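Local coordinates for beta-N-acetylglucosaminidase-like protein Glycoside hydrolase family 20 (Flavobacterium johnsoniae, PDB 6YHH) that probably releases terminal N-acetylglucosamine from chitin fragments, as a family 20 glycoside hydrolase of bacterial chitin breakdown, at residues S39-G44 / L111-G116; G43-F48 / G63-L68; D415-V420 / C560-K565; D427-G432 / A441-G446; N526-V531 / V660-Y665. All coordinates share one frame; numbering follows the deposited sequence.

Interaction 1: residues S39-G44 / L111-G116; sequences SRIFGG and LGALHG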
# COMPACT_ATOMS: atom_id res chain seq x y z
N SER A 39 -15.78 -12.23 21.33
CA SER A 39 -16.19 -11.12 20.47
C SER A 39 -15.36 -10.89 19.21
O SER A 39 -15.81 -10.23 18.27
CB SER A 39 -16.21 -9.81 21.27
OG SER A 39 -14.94 -9.51 21.84
N ARG A 40 -14.17 -11.49 19.11
CA ARG A 40 -13.40 -11.40 17.85
C ARG A 40 -14.12 -11.98 16.67
O ARG A 40 -13.85 -11.67 15.51
CB ARG A 40 -12.04 -12.09 18.01
CG ARG A 40 -12.06 -13.62 18.11
CD ARG A 40 -10.67 -14.29 18.17
NE ARG A 40 -9.88 -13.82 19.33
CZ ARG A 40 -9.94 -14.31 20.55
NH1 ARG A 40 -10.73 -15.37 20.80
NH2 ARG A 40 -9.28 -13.73 21.52
N ILE A 41 -15.17 -12.77 16.95
CA ILE A 41 -15.92 -13.34 15.84
C ILE A 41 -16.62 -12.24 15.01
O ILE A 41 -16.84 -12.42 13.79
CB ILE A 41 -16.95 -14.43 16.34
CG1 ILE A 41 -17.57 -15.21 15.22
CG2 ILE A 41 -18.07 -13.72 17.09
CD1 ILE A 41 -16.63 -16.08 14.39
N PHE A 42 -17.00 -11.12 15.63
CA PHE A 42 -17.84 -10.10 14.95
C PHE A 42 -17.09 -9.40 13.80
O PHE A 42 -17.57 -9.33 12.69
CB PHE A 42 -18.45 -9.13 15.95
CG PHE A 42 -19.36 -9.83 16.94
CD1 PHE A 42 -20.43 -10.60 16.51
CD2 PHE A 42 -19.06 -9.77 18.29
CE1 PHE A 42 -21.26 -11.27 17.45
CE2 PHE A 42 -19.88 -10.42 19.22
CZ PHE A 42 -20.93 -11.17 18.78
N GLY A 43 -15.89 -8.97 14.10
CA GLY A 43 -15.10 -8.31 13.04
C GLY A 43 -14.76 -9.35 11.99
O GLY A 43 -14.72 -9.01 10.77
N GLY A 44 -14.41 -10.55 12.40
CA GLY A 44 -14.05 -11.60 11.37
C GLY A 44 -15.15 -11.91 10.41
O GLY A 44 -14.91 -12.12 9.23
N LEU A 111 -12.09 -19.46 17.12
CA LEU A 111 -10.82 -19.64 16.39
C LEU A 111 -11.05 -20.58 15.21
O LEU A 111 -10.66 -20.29 14.06
CB LEU A 111 -9.73 -20.15 17.28
CG LEU A 111 -9.34 -19.29 18.45
CD1 LEU A 111 -8.31 -19.99 19.25
CD2 LEU A 111 -8.83 -17.92 18.05
N GLY A 112 -11.71 -21.71 15.44
CA GLY A 112 -12.09 -22.58 14.34
C GLY A 112 -13.06 -21.96 13.36
O GLY A 112 -12.95 -22.15 12.15
N ALA A 113 -14.02 -21.18 13.85
CA ALA A 113 -14.95 -20.52 12.92
C ALA A 113 -14.25 -19.50 12.00
O ALA A 113 -14.58 -19.42 10.85
CB ALA A 113 -16.07 -19.86 13.64
N LEU A 114 -13.31 -18.74 12.57
CA LEU A 114 -12.52 -17.81 11.74
C LEU A 114 -11.80 -18.57 10.62
O LEU A 114 -11.75 -18.14 9.50
CB LEU A 114 -11.53 -17.02 12.57
CG LEU A 114 -12.16 -16.00 13.48
CD1 LEU A 114 -11.11 -15.36 14.33
CD2 LEU A 114 -12.96 -14.96 12.74
N HIS A 115 -11.24 -19.72 10.94
CA HIS A 115 -10.60 -20.54 9.95
C HIS A 115 -11.60 -20.99 8.90
O HIS A 115 -11.35 -21.03 7.67
CB HIS A 115 -9.91 -21.79 10.57
CG HIS A 115 -8.78 -21.50 11.51
ND1 HIS A 115 -7.87 -20.46 11.34
CD2 HIS A 115 -8.39 -22.16 12.63
CE1 HIS A 115 -6.98 -20.49 12.32
NE2 HIS A 115 -7.26 -21.54 13.10
N GLY A 116 -12.77 -21.42 9.37
CA GLY A 116 -13.76 -21.92 8.41
C GLY A 116 -14.24 -20.90 7.45
O GLY A 116 -14.59 -21.23 6.31

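Interaction 2: residues G43-F48 / G63-L68; sequences GGVTRF and GFITKL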
# COMPACT_ATOMS: atom_id res chain seq x y z
N GLY A 43 -15.89 -8.97 14.10
CA GLY A 43 -15.10 -8.31 13.04
C GLY A 43 -14.76 -9.35 11.99
O GLY A 43 -14.72 -9.01 10.77
N GLY A 44 -14.41 -10.55 12.40
CA GLY A 44 -14.05 -11.60 11.37
C GLY A 44 -15.15 -11.91 10.41
O GLY A 44 -14.91 -12.12 9.23
N VAL A 45 -16.39 -12.00 10.92
CA VAL A 45 -17.57 -12.24 10.08
C VAL A 45 -17.85 -11.04 9.20
O VAL A 45 -18.15 -11.18 8.00
CB VAL A 45 -18.81 -12.69 10.93
CG1 VAL A 45 -20.03 -12.80 10.03
CG2 VAL A 45 -18.52 -14.04 11.53
N THR A 46 -17.70 -9.85 9.74
CA THR A 46 -17.89 -8.64 8.93
C THR A 46 -16.89 -8.58 7.77
O THR A 46 -17.27 -8.34 6.61
CB THR A 46 -17.75 -7.37 9.84
OG1 THR A 46 -18.70 -7.43 10.95
CG2 THR A 46 -18.03 -6.12 9.00
N ARG A 47 -15.61 -8.86 8.08
CA ARG A 47 -14.57 -8.84 7.01
C ARG A 47 -14.83 -9.92 5.99
O ARG A 47 -14.66 -9.69 4.84
CB ARG A 47 -13.20 -8.97 7.63
CG ARG A 47 -12.80 -7.73 8.40
CD ARG A 47 -11.41 -7.76 8.99
NE ARG A 47 -11.18 -8.75 10.04
CZ ARG A 47 -11.40 -8.49 11.33
NH1 ARG A 47 -11.83 -7.28 11.71
NH2 ARG A 47 -11.18 -9.44 12.21
N PHE A 48 -15.28 -11.09 6.41
CA PHE A 48 -15.65 -12.16 5.50
C PHE A 48 -16.68 -11.67 4.46
O PHE A 48 -16.59 -11.86 3.26
CB PHE A 48 -16.15 -13.42 6.27
CG PHE A 48 -16.96 -14.34 5.42
CD1 PHE A 48 -16.40 -15.30 4.58
CD2 PHE A 48 -18.33 -14.23 5.40
CE1 PHE A 48 -17.19 -16.16 3.82
CE2 PHE A 48 -19.11 -15.03 4.58
CZ PHE A 48 -18.58 -16.00 3.78
N GLY A 63 -24.48 -4.61 6.84
CA GLY A 63 -23.28 -3.80 6.94
C GLY A 63 -22.36 -4.45 7.96
O GLY A 63 -21.82 -5.51 7.70
N PHE A 64 -22.24 -3.84 9.12
CA PHE A 64 -21.45 -4.42 10.23
C PHE A 64 -22.23 -5.49 11.00
O PHE A 64 -23.43 -5.34 11.25
CB PHE A 64 -21.03 -3.30 11.16
CG PHE A 64 -20.02 -2.34 10.54
CD1 PHE A 64 -20.45 -1.26 9.81
CD2 PHE A 64 -18.63 -2.56 10.65
CE1 PHE A 64 -19.54 -0.39 9.21
CE2 PHE A 64 -17.70 -1.69 10.04
CZ PHE A 64 -18.17 -0.59 9.33
N ILE A 65 -21.54 -6.59 11.36
CA ILE A 65 -22.09 -7.68 12.19
C ILE A 65 -21.52 -7.43 13.58
O ILE A 65 -20.29 -7.32 13.78
CB ILE A 65 -21.74 -9.03 11.57
CG1 ILE A 65 -22.58 -9.31 10.32
CG2 ILE A 65 -21.95 -10.14 12.60
CD1 ILE A 65 -21.86 -9.03 9.06
N THR A 66 -22.41 -7.26 14.59
CA THR A 66 -21.99 -6.87 15.92
C THR A 66 -22.52 -7.69 17.13
O THR A 66 -21.95 -7.55 18.23
CB THR A 66 -22.35 -5.40 16.22
OG1 THR A 66 -23.74 -5.21 16.03
CG2 THR A 66 -21.60 -4.48 15.25
N LYS A 67 -23.56 -8.48 16.89
CA LYS A 67 -24.24 -9.29 17.96
C LYS A 67 -24.59 -10.67 17.45
O LYS A 67 -24.68 -10.94 16.26
CB LYS A 67 -25.55 -8.59 18.36
CG LYS A 67 -25.45 -7.16 18.96
CD LYS A 67 -26.84 -6.50 19.14
N LEU A 68 -24.85 -11.54 18.42
CA LEU A 68 -25.40 -12.84 18.15
C LEU A 68 -26.84 -12.75 17.69
O LEU A 68 -27.60 -11.86 18.11
CB LEU A 68 -25.30 -13.73 19.39
CG LEU A 68 -23.93 -13.91 20.04
CD1 LEU A 68 -24.02 -14.63 21.40
CD2 LEU A 68 -22.96 -14.63 19.15

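Interaction 3: residues D415-V420 / C560-K565; sequences DLMYPV and CTPDAK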
# COMPACT_ATOMS: atom_id res chain seq x y z
N ASP A 415 13.66 -15.70 2.92
CA ASP A 415 14.46 -14.61 2.46
C ASP A 415 15.54 -14.98 1.49
O ASP A 415 16.02 -14.12 0.75
CB ASP A 415 15.08 -13.87 3.68
CG ASP A 415 16.00 -14.76 4.45
OD1 ASP A 415 15.55 -15.84 4.85
OD2 ASP A 415 17.19 -14.37 4.69
N LEU A 416 15.96 -16.28 1.47
CA LEU A 416 17.09 -16.70 0.66
C LEU A 416 16.71 -16.99 -0.79
O LEU A 416 17.52 -17.42 -1.58
CB LEU A 416 17.73 -17.93 1.37
CG LEU A 416 18.26 -17.56 2.78
CD1 LEU A 416 18.88 -18.83 3.42
CD2 LEU A 416 19.18 -16.35 2.86
N MET A 417 15.42 -16.86 -1.07
CA MET A 417 14.90 -16.93 -2.44
C MET A 417 14.94 -18.32 -3.07
O MET A 417 15.00 -18.47 -4.32
CB MET A 417 15.52 -15.86 -3.38
CG MET A 417 15.48 -14.45 -2.77
SD MET A 417 13.91 -13.98 -2.05
CE MET A 417 12.91 -13.81 -3.50
N TYR A 418 14.91 -19.32 -2.23
CA TYR A 418 14.84 -20.74 -2.74
C TYR A 418 13.50 -21.06 -3.37
O TYR A 418 12.47 -20.44 -3.11
CB TYR A 418 15.14 -21.68 -1.58
CG TYR A 418 16.46 -21.55 -0.85
CD1 TYR A 418 17.63 -21.37 -1.51
CD2 TYR A 418 16.52 -21.68 0.53
CE1 TYR A 418 18.83 -21.31 -0.88
CE2 TYR A 418 17.73 -21.62 1.20
CZ TYR A 418 18.88 -21.43 0.51
OH TYR A 418 20.11 -21.40 1.16
N PRO A 419 13.48 -22.10 -4.23
CA PRO A 419 12.22 -22.52 -4.83
C PRO A 419 11.19 -22.97 -3.81
O PRO A 419 11.58 -23.54 -2.75
CB PRO A 419 12.64 -23.70 -5.72
CG PRO A 419 14.11 -23.60 -5.84
CD PRO A 419 14.62 -22.95 -4.56
N VAL A 420 9.92 -22.76 -4.13
CA VAL A 420 8.82 -23.10 -3.23
C VAL A 420 8.89 -24.57 -2.78
O VAL A 420 8.59 -24.87 -1.64
CB VAL A 420 7.46 -22.69 -3.75
CG1 VAL A 420 7.06 -23.56 -5.00
CG2 VAL A 420 6.39 -22.77 -2.71
N CYS A 560 11.93 -9.71 -9.69
CA CYS A 560 11.95 -11.14 -9.92
C CYS A 560 11.73 -11.99 -8.65
O CYS A 560 11.99 -11.52 -7.50
CB CYS A 560 13.27 -11.58 -10.57
SG CYS A 560 13.55 -10.87 -12.20
N THR A 561 11.20 -13.21 -8.89
CA THR A 561 10.92 -14.13 -7.81
C THR A 561 11.35 -15.52 -8.17
O THR A 561 11.49 -15.79 -9.36
CB THR A 561 9.41 -14.10 -7.47
OG1 THR A 561 8.65 -14.10 -8.69
CG2 THR A 561 9.09 -12.79 -6.78
N PRO A 562 11.48 -16.47 -7.21
CA PRO A 562 11.71 -17.89 -7.59
C PRO A 562 10.50 -18.49 -8.28
O PRO A 562 9.46 -17.86 -8.40
CB PRO A 562 11.90 -18.61 -6.24
CG PRO A 562 11.79 -17.54 -5.19
CD PRO A 562 11.31 -16.30 -5.77
N ASP A 563 10.71 -19.67 -8.86
CA ASP A 563 9.64 -20.40 -9.58
C ASP A 563 9.09 -19.53 -10.71
O ASP A 563 7.86 -19.37 -10.92
CB ASP A 563 8.54 -20.86 -8.59
CG ASP A 563 9.09 -21.77 -7.52
OD1 ASP A 563 9.42 -22.90 -7.84
OD2 ASP A 563 9.25 -21.25 -6.35
N ALA A 564 10.00 -18.93 -11.47
CA ALA A 564 9.56 -18.04 -12.55
C ALA A 564 8.61 -18.78 -13.51
O ALA A 564 8.94 -19.87 -13.97
CB ALA A 564 10.81 -17.59 -13.32
N LYS A 565 7.46 -18.17 -13.85
CA LYS A 565 6.39 -19.01 -14.45
C LYS A 565 6.75 -19.54 -15.80
O LYS A 565 6.39 -20.67 -16.13
CB LYS A 565 5.08 -18.31 -14.47
CG LYS A 565 4.86 -17.16 -15.32
CD LYS A 565 3.39 -16.61 -15.20

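Interaction 4: residues D427-G432 / A441-G446; sequences DPMPKG and ARILGG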
# COMPACT_ATOMS: atom_id res chain seq x y z
N ASP A 427 9.68 -30.64 6.55
CA ASP A 427 8.65 -31.06 7.54
C ASP A 427 9.19 -30.95 8.95
O ASP A 427 10.33 -31.44 9.22
CB ASP A 427 8.29 -32.50 7.23
CG ASP A 427 7.01 -32.96 7.91
OD1 ASP A 427 6.97 -33.02 9.13
OD2 ASP A 427 6.04 -33.16 7.24
N PRO A 428 8.47 -30.33 9.85
CA PRO A 428 8.97 -30.23 11.21
C PRO A 428 9.19 -31.60 11.88
O PRO A 428 9.97 -31.69 12.87
CB PRO A 428 7.89 -29.44 11.91
CG PRO A 428 7.18 -28.69 10.81
CD PRO A 428 7.18 -29.63 9.67
N MET A 429 8.51 -32.63 11.40
CA MET A 429 8.70 -34.01 11.90
C MET A 429 9.84 -34.70 11.22
O MET A 429 9.84 -34.94 9.99
CB MET A 429 7.45 -34.88 11.74
CG MET A 429 7.54 -36.26 12.41
SD MET A 429 7.36 -36.16 14.20
CE MET A 429 5.65 -35.49 14.24
N PRO A 430 10.87 -34.99 12.01
CA PRO A 430 12.02 -35.64 11.36
C PRO A 430 11.71 -37.08 10.95
O PRO A 430 10.81 -37.72 11.56
CB PRO A 430 13.10 -35.64 12.46
CG PRO A 430 12.30 -35.72 13.75
CD PRO A 430 11.04 -34.89 13.48
N LYS A 431 12.41 -37.54 9.91
CA LYS A 431 12.40 -38.95 9.44
C LYS A 431 13.48 -39.76 10.17
O LYS A 431 14.51 -39.21 10.60
CB LYS A 431 12.64 -39.04 7.91
N GLY A 432 13.21 -41.05 10.35
CA GLY A 432 14.14 -41.99 10.98
C GLY A 432 14.80 -41.59 12.29
O GLY A 432 15.96 -41.97 12.52
N ALA A 441 5.37 -34.83 20.58
CA ALA A 441 4.47 -33.81 21.05
C ALA A 441 5.21 -32.54 21.42
O ALA A 441 4.59 -31.52 21.57
CB ALA A 441 3.71 -34.29 22.28
N ARG A 442 6.52 -32.63 21.58
CA ARG A 442 7.37 -31.45 21.83
C ARG A 442 7.60 -30.63 20.55
O ARG A 442 8.14 -29.55 20.67
CB ARG A 442 8.73 -31.88 22.39
CG ARG A 442 8.63 -32.30 23.87
CD ARG A 442 9.96 -32.78 24.44
NE ARG A 442 9.64 -33.52 25.66
CZ ARG A 442 10.07 -34.74 25.97
NH1 ARG A 442 10.96 -35.44 25.26
NH2 ARG A 442 9.57 -35.29 27.08
N ILE A 443 7.33 -31.18 19.36
CA ILE A 443 7.46 -30.40 18.14
C ILE A 443 6.24 -29.50 18.01
O ILE A 443 5.11 -29.93 17.63
CB ILE A 443 7.63 -31.30 16.93
CG1 ILE A 443 8.86 -32.19 17.08
CG2 ILE A 443 7.81 -30.47 15.67
CD1 ILE A 443 8.97 -33.35 16.09
N LEU A 444 6.39 -28.28 18.43
CA LEU A 444 5.22 -27.39 18.48
C LEU A 444 4.76 -27.01 17.06
O LEU A 444 3.57 -26.74 16.84
CB LEU A 444 5.53 -26.07 19.23
CG LEU A 444 5.94 -26.26 20.67
CD1 LEU A 444 6.27 -24.96 21.38
CD2 LEU A 444 4.82 -26.96 21.43
N GLY A 445 5.69 -26.92 16.10
CA GLY A 445 5.33 -26.52 14.76
C GLY A 445 6.50 -25.87 14.06
O GLY A 445 7.67 -26.24 14.28
N GLY A 446 6.20 -24.92 13.17
CA GLY A 446 7.26 -24.30 12.37
C GLY A 446 6.95 -22.85 12.10
O GLY A 446 5.83 -22.37 12.36

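Interaction 5: residues N526-V531 / V660-Y665; sequences NEFTNV and VELSVY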
# COMPACT_ATOMS: atom_id res chain seq x y z
N ASN A 526 8.46 -7.31 -18.19
CA ASN A 526 7.65 -8.26 -17.43
C ASN A 526 7.82 -9.69 -17.94
O ASN A 526 8.03 -10.63 -17.17
CB ASN A 526 6.20 -7.81 -17.50
CG ASN A 526 5.31 -8.63 -16.58
OD1 ASN A 526 5.53 -8.73 -15.36
ND2 ASN A 526 4.32 -9.29 -17.20
N GLU A 527 7.78 -9.86 -19.26
CA GLU A 527 8.03 -11.20 -19.78
C GLU A 527 9.39 -11.72 -19.43
O GLU A 527 9.59 -12.94 -19.19
CB GLU A 527 7.79 -11.26 -21.32
CG GLU A 527 6.35 -10.97 -21.66
CD GLU A 527 6.09 -10.72 -23.13
OE1 GLU A 527 7.01 -10.34 -23.89
OE2 GLU A 527 4.88 -10.85 -23.51
N PHE A 528 10.39 -10.86 -19.43
CA PHE A 528 11.75 -11.31 -19.05
C PHE A 528 11.81 -11.70 -17.54
O PHE A 528 12.54 -12.63 -17.19
CB PHE A 528 12.82 -10.28 -19.38
CG PHE A 528 14.22 -10.87 -19.48
CD1 PHE A 528 14.48 -11.94 -20.37
CD2 PHE A 528 15.27 -10.39 -18.75
CE1 PHE A 528 15.73 -12.53 -20.38
CE2 PHE A 528 16.53 -10.96 -18.79
CZ PHE A 528 16.76 -12.04 -19.64
N THR A 529 11.04 -11.04 -16.66
CA THR A 529 11.03 -11.51 -15.26
C THR A 529 10.57 -12.94 -15.17
O THR A 529 10.96 -13.67 -14.25
CB THR A 529 10.17 -10.70 -14.30
OG1 THR A 529 8.79 -10.94 -14.61
CG2 THR A 529 10.49 -9.28 -14.33
N ASN A 530 9.76 -13.41 -16.14
CA ASN A 530 9.22 -14.75 -16.12
C ASN A 530 10.15 -15.89 -16.49
O ASN A 530 9.74 -17.07 -16.42
CB ASN A 530 7.90 -14.79 -16.92
CG ASN A 530 6.82 -13.94 -16.30
OD1 ASN A 530 6.78 -13.71 -15.10
ND2 ASN A 530 5.90 -13.53 -17.13
N VAL A 531 11.43 -15.58 -16.78
CA VAL A 531 12.50 -16.54 -16.88
C VAL A 531 13.67 -16.27 -15.97
O VAL A 531 14.63 -16.98 -16.04
CB VAL A 531 12.99 -16.75 -18.32
CG1 VAL A 531 11.88 -17.42 -19.10
CG2 VAL A 531 13.52 -15.46 -19.00
N VAL A 660 20.44 -11.62 -10.91
CA VAL A 660 19.47 -12.65 -11.20
C VAL A 660 20.16 -13.75 -12.02
O VAL A 660 21.29 -13.56 -12.50
CB VAL A 660 18.26 -12.15 -12.02
CG1 VAL A 660 17.51 -11.08 -11.27
CG2 VAL A 660 18.68 -11.61 -13.38
N GLU A 661 19.42 -14.84 -12.21
CA GLU A 661 19.80 -15.94 -13.03
C GLU A 661 18.66 -16.35 -13.94
O GLU A 661 17.49 -16.17 -13.65
CB GLU A 661 20.22 -17.10 -12.16
CG GLU A 661 19.13 -17.74 -11.31
CD GLU A 661 19.61 -18.68 -10.24
OE1 GLU A 661 20.80 -18.60 -9.88
OE2 GLU A 661 18.79 -19.47 -9.69
N LEU A 662 19.04 -16.90 -15.08
CA LEU A 662 18.08 -17.52 -15.99
C LEU A 662 17.72 -18.95 -15.57
O LEU A 662 18.58 -19.82 -15.51
CB LEU A 662 18.64 -17.58 -17.45
CG LEU A 662 18.71 -16.28 -18.23
CD1 LEU A 662 19.62 -16.44 -19.47
CD2 LEU A 662 17.34 -15.77 -18.58
N SER A 663 16.48 -19.16 -15.18
CA SER A 663 16.10 -20.44 -14.60
C SER A 663 15.56 -21.41 -15.63
O SER A 663 14.99 -22.41 -15.31
CB SER A 663 15.13 -20.22 -13.44
OG SER A 663 13.97 -19.51 -13.86
N VAL A 664 15.83 -21.09 -16.88
CA VAL A 664 15.68 -22.02 -18.02
C VAL A 664 16.99 -22.67 -18.41
O VAL A 664 17.01 -23.55 -19.29
CB VAL A 664 15.08 -21.26 -19.24
CG1 VAL A 664 13.66 -20.78 -18.99
CG2 VAL A 664 15.94 -20.11 -19.70
N TYR A 665 18.12 -22.27 -17.82
CA TYR A 665 19.38 -22.84 -18.18
C TYR A 665 19.48 -24.37 -18.14
O TYR A 665 19.93 -25.02 -19.16
CB TYR A 665 20.53 -22.24 -17.34
CG TYR A 665 21.75 -23.05 -17.45
CD1 TYR A 665 22.52 -22.99 -18.61
CD2 TYR A 665 22.12 -23.90 -16.41
CE1 TYR A 665 23.65 -23.77 -18.72
CE2 TYR A 665 23.27 -24.66 -16.49
CZ TYR A 665 24.03 -24.58 -17.64
OH TYR A 665 25.19 -25.37 -17.77

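Interaction 1: residues S39-G44 / L111-G116
Arg40 NH1 is gripped twice, by a salt bridge to Asp110 and a hydrogen bond to the carbonyl of Gly84, while NH2 of the same guanidinium forms a salt bridge with Asp221. With its head fixed in this way, the arginine lends its methylenes to the helix interface. Its CD lies 4.0 Å from Leu114 CD1 and 4.1 Å from Leu111 CD2. The chain crosses Leu114 at about a right angle, and a bend at chi3 (59°) lets the aliphatic part rest on leucine while the charged end turns to its carboxylates, a double role that a long, half-greasy residue can fill. Leu114 forks across the interface: one methyl, CD1, meets Arg40, and the other, CD2, comes to 3.8 Å from Gly44 CA. A beta carbon on Gly44 would run into that methyl, so the glycine is what lets the leucine in. Next to this, Ile41 points CG1 away from its own backbone nitrogen (chi1 -170°), which carries CD1 across to 3.9 Å from Ala113 CB. Alanine is small enough to meet Ile41 and also Ile78 and Cys80 of strand 76-80. The short helical segments run almost parallel, their axes 10.0 Å apart at an angle of 7°. Two such helices lying side by side on a mixed sheet form the alpha/beta layering of domain 2 in family 20 enzymes.

Interaction 2: residues G43-F48 / G63-L68
In the crossover from strand 31-35 to strand 76-80, the loop after helix 40-56 doubles back along that helix and lays Phe64 and Ile65 against Val45 and Thr46. Thr46 OG1 accepts the backbone N-H of Ile65, with N and OG1 3.0 Å apart and an angle of 157° at the hydrogen. The same hydroxyl is hydrogen-bonded to the carbonyl of Phe42, one turn earlier in the helix, so it ties the loop to the helix backbone. Its position follows from chi1 (-57°), which sets OG1 beside the backbone N and sends CG2 the other way, obliquely to the Phe64 ring, where it lies 4.0 Å from CD2. Threonine thus offers a polar and an apolar branch to one short piece of loop. Ile65 closes over the helix as well: its CB is 3.5 Å from Thr46 OG1, and its side chain crosses Val45 at about a right angle, CG2 4.2 Å from Val45 CG1. Both aliphatic side chains also rest on Ile33 of the sheet. With alanine in place of Thr46, the Ile65 N-H is likely to lose its acceptor and the Phe64 ring the methyl beside it. At the outer margin, Phe64 packs on Asp204 of the second subunit. A helix laid on two parallel, neighbouring strands, with its exit loop strapped to it, is the classical beta-alpha-beta crossover.

Interaction 3: residues D415-V420 / C560-K565
Pro562 meets the loop 415-420 with the outer carbons of its ring. Its CD lies 3.7 Å from Met417 CE, a contact made possible because the methionine curls round and brings its methyl to the proline, the two side chains crossing at about a right angle. Next to it, CG of Pro562 rests 3.5 Å from Met417 O and 3.6 Å from Tyr418 O, two successive carbonyl oxygens against which the ring carbons of a proline pack closely. Tyr418 O has its own donor in Arg467, whose side chain also packs on Met417 and Pro562. One residue on, Asp563 adopts a left-handed backbone conformation, and its carboxylate lies against Pro419 and Val420. Asp563 OD2 accepts the backbone N-H of Val420 through its syn lone pair, the N and OD2 being 2.8 Å apart and the bond nearly straight at 165°. Val420 CG1 packs beside the same OD2, at 3.5 Å. OD1 forms a salt bridge with Arg488, so each oxygen has a partner and the group is held against rotation; the arginine probably also favours the charged form. Val420 leads into helix 420-424, and the first turn of a helix has N-H groups without acceptors inside the helix. Ala564 then takes the N-cap position and the chain leaves as helix 565-579. The arrangement docks a loop that follows a strand of the catalytic TIM barrel onto the helical C-terminal region.

Interaction 4: residues D427-G432 / A441-G446
The loop 427-432 passes beside the beginning of strand 443-450, Pro428 CA and Gly446 CA being 6.3 Å apart at the nearest point. This strand is the last of the TIM barrel and closes it by pairing in parallel with strand 146-152 on one side and strand 406-408 on the other. Ile443 carries most of the contact, and its two branches go to different parts of the loop. CG2 lies against Pro428, 3.7 Å from Pro428 O and close to its CB, while CD1 reaches Pro430 CD at 3.7 Å. Met429 SD is also 3.7 Å from Ile443 CD1. The methionine starts out trans about its first torsion (chi1 -173°), then bends twice farther along, so that the side chain crosses the isoleucine at about a right angle and presents its sulfur to CD1. A branched, purely apolar residue suits this spot because Leu396 and Val400 of helix 394-401 press on it as well. Cutting Ile443 back to an alanine is likely to open a gap between the strand and the prolines of the loop and leave the methionine sulfur without its methyl neighbour. Gly445 has backbone angles at which a side chain would jam against the preceding carbonyl, and at Gly446 a beta carbon would point to Pro428. The loop holds its own shape through an Asx turn, in which Asp427 OD1 accepts the Met429 N-H through its anti lone pair, with Met429 N 2.8 Å from OD1. The other oxygen, OD2, forms a salt bridge with Arg143. Farther along the interface, Gly445 O stands 4.0 Å from Pro428 CB.

Interaction 5: residues N526-V531 / V660-Y665
Polar contact is made by the backbone: Ser663 N donates to Val531 O over 3.0 Å, with an angle of 163° at the hydrogen and the donor tilted 23° from the carbonyl plane. The bond continues the antiparallel pairing of strands 532-534 and 660-662 by one more step, beyond the backbone bonds of Glu661 with Glu533. A weaker C-H contact supports it, Leu662 CA lying 3.5 Å from the same Val531 O. The hydroxyl of Ser663 takes no part in that bond; it is hydrogen-bonded to Ser567 and Glu533, and serine is small enough to let these groups in beside the strand. Apolar contacts make up the rest. Val531 CG1 meets Val664 CG1 at 3.8 Å, the two side chains crossing at a slant, and both rest on Trp596 of helix 583-607. The other methyl of Val531, CG2, lies 3.9 Å from Leu662 CD2, with the valine and leucine side by side and pointing the same way. A compact branched residue thus finds a neighbour for each methyl. Leu662 CD2 is also 3.9 Å from CZ of Phe528, whose CG is anti to the backbone N (chi1 -159°), a setting that lets the rim of the ring reach the leucine methyl. The single backbone bond extends the alignment already set by the strand pair, while the buried aliphatic groups, having no directional demands, supply the adhesion between two pieces of chain well over a hundred residues apart.

Overall arrangement
Interactions 1 and 2 share Gly43 and Gly44 of helix 40-56, their centres 9 Å apart: one faces the neighbouring helix, the other the returning loop. Phe42 joins them, its CB 3.4 Å from Ile65 O. Interactions 3 and 5 form a second pair, 11 Å between centres, and touch where Ala564 CB comes to 3.3 Å from Asn530 O; their segments alternate along the chain, which interlocks the C-terminal region with itself and the barrel. Interaction 4 is nested within the loop closed by interaction 3, with centres 25 Å apart. Interactions 1 and 5 lie 41 Å apart, on opposite sides of the chain's centre. All five are away from Glu317, the predicted proton donor.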